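Local coordinates for carbon monoxide dehydrogenase (Thermococcus sp. AM4, PDB 6T7J), which catalyses the reversible oxidation of carbon monoxide to carbon dioxide as a nickel-iron-sulfur enzyme, and is captured here with its active-site cluster lacking nickel, at residues E109-V114 with E148-L153. Sequence-based numbering, arbitrary orientation.
Sequences EVFKGV and EIAREL
Phe111 brings the far end of its ring against Ala150 and a branch of Leu153. Its CZ comes to 3.6 Å from Ala150 CB and to 3.9 Å from Leu153 CD2. With CG of Phe111 anti to the backbone N (chi1 170°), the ring reaches out from helix 81-115 to helix 146-162. The backbone of Ala150 is met as well: Phe111 CE2 lies 3.5 Å from Ala150 O, which sits obliquely to the ring. Leu153 CD2 is likewise oblique to it. The Phe111 and Leu153 side chains cross at about a right angle, and CD2 is the branch that does the touching. No hydrogen bond links the two segments; the contact is buried and its side-chain part is apolar. It joins two helices of the helical N-terminal part of the CO dehydrogenase fold, and the small side chain of Ala150 is consistent with the ring's close approach to the backbone of helix 146-162. Helix 212-242 adds Leu237, Ile240 and Leu241 around Phe111, and Leu130 and Leu133 of helix 127-136 pack on Leu153. Polar groups sit beside this apolar patch. Arg151 points away from helix 81-115 at its CB and pairs with Glu148, one turn back. Its NH1 gives a hydrogen bond of 2.9 Å to Glu148 OE1 within a salt bridge. The N-H...O angle is 136°, and the oxygen lies 26° out of the guanidinium plane. A weak bond from Arg151 NE goes to the same oxygen. Arg151 NH2 also makes a weak hydrogen bond to Ala115 O, at the end of helix 81-115.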
ATOM      1  N   GLU A 109      11.196 -17.588   4.250  1.00 52.44           N
ATOM      2  CA  GLU A 109      11.083 -18.693   3.303  1.00 55.23           C
ATOM      3  C   GLU A 109      12.344 -19.550   3.311  1.00 52.33           C
ATOM      4  O   GLU A 109      12.272 -20.784   3.395  1.00 51.29           O
ATOM      5  CB  GLU A 109      10.803 -18.153   1.899  1.00 57.17           C
ATOM      6  CG  GLU A 109       9.391 -17.611   1.713  1.00 61.03           C
ATOM      7  CD  GLU A 109       9.258 -16.718   0.488  1.00 70.50           C
ATOM      8  OE1 GLU A 109      10.097 -16.833  -0.433  1.00 63.74           O
ATOM      9  OE2 GLU A 109       8.312 -15.901   0.449  1.00 65.32           O
ATOM     10  N   VAL A 110      13.515 -18.910   3.241  1.00 47.85           N
ATOM     11  CA  VAL A 110      14.760 -19.683   3.242  1.00 49.80           C
ATOM     12  C   VAL A 110      14.937 -20.430   4.566  1.00 54.76           C
ATOM     13  O   VAL A 110      15.349 -21.599   4.590  1.00 57.17           O
ATOM     14  CB  VAL A 110      15.964 -18.773   2.938  1.00 49.46           C
ATOM     15  CG1 VAL A 110      17.265 -19.558   3.064  1.00 45.06           C
ATOM     16  CG2 VAL A 110      15.833 -18.182   1.544  1.00 47.06           C
ATOM     17  N   PHE A 111      14.618 -19.772   5.684  1.00 53.63           N
ATOM     18  CA  PHE A 111      14.779 -20.396   6.995  1.00 51.14           C
ATOM     19  C   PHE A 111      13.855 -21.598   7.156  1.00 52.35           C
ATOM     20  O   PHE A 111      14.247 -22.625   7.723  1.00 53.84           O
ATOM     21  CB  PHE A 111      14.519 -19.354   8.085  1.00 49.76           C
ATOM     22  CG  PHE A 111      14.413 -19.922   9.469  1.00 49.50           C
ATOM     23  CD1 PHE A 111      15.515 -20.479  10.094  1.00 41.04           C
ATOM     24  CD2 PHE A 111      13.211 -19.878  10.155  1.00 52.08           C
ATOM     25  CE1 PHE A 111      15.416 -20.991  11.371  1.00 44.74           C
ATOM     26  CE2 PHE A 111      13.108 -20.388  11.434  1.00 47.89           C
ATOM     27  CZ  PHE A 111      14.210 -20.947  12.042  1.00 44.44           C
ATOM     28  N   LYS A 112      12.624 -21.491   6.654  1.00 54.32           N
ATOM     29  CA  LYS A 112      11.694 -22.613   6.710  1.00 52.86           C
ATOM     30  C   LYS A 112      12.152 -23.751   5.808  1.00 53.96           C
ATOM     31  O   LYS A 112      12.022 -24.926   6.170  1.00 54.97           O
ATOM     32  CB  LYS A 112      10.291 -22.149   6.321  1.00 53.73           C
ATOM     33  CG  LYS A 112       9.209 -23.194   6.521  1.00 56.36           C
ATOM     34  CD  LYS A 112       8.047 -22.964   5.569  1.00 61.85           C
ATOM     35  CE  LYS A 112       6.928 -23.969   5.803  1.00 67.20           C
ATOM     36  NZ  LYS A 112       5.940 -23.968   4.687  1.00 70.23           N
ATOM     37  N   GLY A 113      12.687 -23.424   4.630  1.00 54.74           N
ATOM     38  CA  GLY A 113      13.243 -24.459   3.777  1.00 54.54           C
ATOM     39  C   GLY A 113      14.401 -25.192   4.424  1.00 60.92           C
ATOM     40  O   GLY A 113      14.580 -26.393   4.208  1.00 61.65           O
ATOM     41  N   VAL A 114      15.202 -24.483   5.223  1.00 57.20           N
ATOM     42  CA  VAL A 114      16.287 -25.148   5.942  1.00 55.67           C
ATOM     43  C   VAL A 114      15.744 -25.972   7.107  1.00 54.51           C
ATOM     44  O   VAL A 114      16.285 -27.038   7.430  1.00 51.33           O
ATOM     45  CB  VAL A 114      17.327 -24.113   6.407  1.00 54.05           C
ATOM     46  CG1 VAL A 114      18.375 -24.757   7.304  1.00 54.92           C
ATOM     47  CG2 VAL A 114      17.982 -23.484   5.205  1.00 52.95           C
ATOM     48  N   GLU A 148      13.577 -29.305  14.239  1.00 58.65           N
ATOM     49  CA  GLU A 148      12.180 -29.281  14.668  1.00 58.82           C
ATOM     50  C   GLU A 148      11.843 -27.976  15.387  1.00 59.40           C
ATOM     51  O   GLU A 148      10.770 -27.387  15.165  1.00 58.32           O
ATOM     52  CB  GLU A 148      11.894 -30.491  15.561  1.00 57.96           C
ATOM     53  CG  GLU A 148      10.627 -30.384  16.395  1.00 58.08           C
ATOM     54  CD  GLU A 148       9.365 -30.373  15.552  1.00 67.97           C
ATOM     55  OE1 GLU A 148       9.425 -30.782  14.372  1.00 62.17           O
ATOM     56  OE2 GLU A 148       8.310 -29.954  16.071  1.00 64.45           O
ATOM     57  N   ILE A 149      12.744 -27.521  16.265  1.00 57.48           N
ATOM     58  CA  ILE A 149      12.611 -26.196  16.866  1.00 53.32           C
ATOM     59  C   ILE A 149      12.484 -25.141  15.775  1.00 53.88           C
ATOM     60  O   ILE A 149      11.624 -24.252  15.835  1.00 50.64           O
ATOM     61  CB  ILE A 149      13.809 -25.901  17.787  1.00 56.83           C
ATOM     62  CG1 ILE A 149      13.908 -26.941  18.904  1.00 55.45           C
ATOM     63  CG2 ILE A 149      13.707 -24.496  18.368  1.00 54.22           C
ATOM     64  CD1 ILE A 149      15.214 -26.881  19.670  1.00 48.95           C
ATOM     65  N   ALA A 150      13.349 -25.232  14.759  1.00 50.17           N
ATOM     66  CA  ALA A 150      13.311 -24.274  13.660  1.00 53.10           C
ATOM     67  C   ALA A 150      11.986 -24.337  12.910  1.00 55.19           C
ATOM     68  O   ALA A 150      11.472 -23.308  12.468  1.00 53.52           O
ATOM     69  CB  ALA A 150      14.483 -24.517  12.709  1.00 45.13           C
ATOM     70  N   ARG A 151      11.415 -25.535  12.766  1.00 55.31           N
ATOM     71  CA  ARG A 151      10.135 -25.676  12.073  1.00 54.70           C
ATOM     72  C   ARG A 151       9.018 -24.974  12.835  1.00 55.49           C
ATOM     73  O   ARG A 151       8.232 -24.215  12.251  1.00 59.05           O
ATOM     74  CB  ARG A 151       9.797 -27.156  11.882  1.00 58.35           C
ATOM     75  CG  ARG A 151      10.334 -27.767  10.598  1.00 63.15           C
ATOM     76  CD  ARG A 151       9.584 -29.044  10.232  1.00 62.08           C
ATOM     77  NE  ARG A 151       9.779 -30.109  11.214  1.00 70.26           N
ATOM     78  CZ  ARG A 151      10.820 -30.937  11.231  1.00 65.07           C
ATOM     79  NH1 ARG A 151      10.906 -31.875  12.166  1.00 56.29           N
ATOM     80  NH2 ARG A 151      11.775 -30.829  10.316  1.00 60.26           N
ATOM     81  N   GLU A 152       8.925 -25.225  14.142  1.00 56.18           N
ATOM     82  CA  GLU A 152       7.884 -24.572  14.935  1.00 52.10           C
ATOM     83  C   GLU A 152       8.064 -23.054  14.940  1.00 52.44           C
ATOM     84  O   GLU A 152       7.092 -22.292  14.771  1.00 58.14           O
ATOM     85  CB  GLU A 152       7.887 -25.124  16.360  1.00 56.19           C
ATOM     86  CG  GLU A 152       7.877 -26.643  16.428  1.00 56.94           C
ATOM     87  CD  GLU A 152       7.962 -27.171  17.846  1.00 61.63           C
ATOM     88  OE1 GLU A 152       8.783 -28.079  18.095  1.00 65.05           O
ATOM     89  OE2 GLU A 152       7.208 -26.681  18.713  1.00 60.08           O
ATOM     90  N   LEU A 153       9.308 -22.598  15.121  1.00 50.96           N
ATOM     91  CA  LEU A 153       9.581 -21.168  15.072  1.00 54.90           C
ATOM     92  C   LEU A 153       9.178 -20.580  13.728  1.00 53.41           C
ATOM     93  O   LEU A 153       8.561 -19.510  13.670  1.00 54.30           O
ATOM     94  CB  LEU A 153      11.060 -20.902  15.347  1.00 51.46           C
ATOM     95  CG  LEU A 153      11.431 -19.420  15.275  1.00 55.14           C
ATOM     96  CD1 LEU A 153      10.753 -18.669  16.408  1.00 51.76           C
ATOM     97  CD2 LEU A 153      12.936 -19.214  15.306  1.00 50.17           C
TER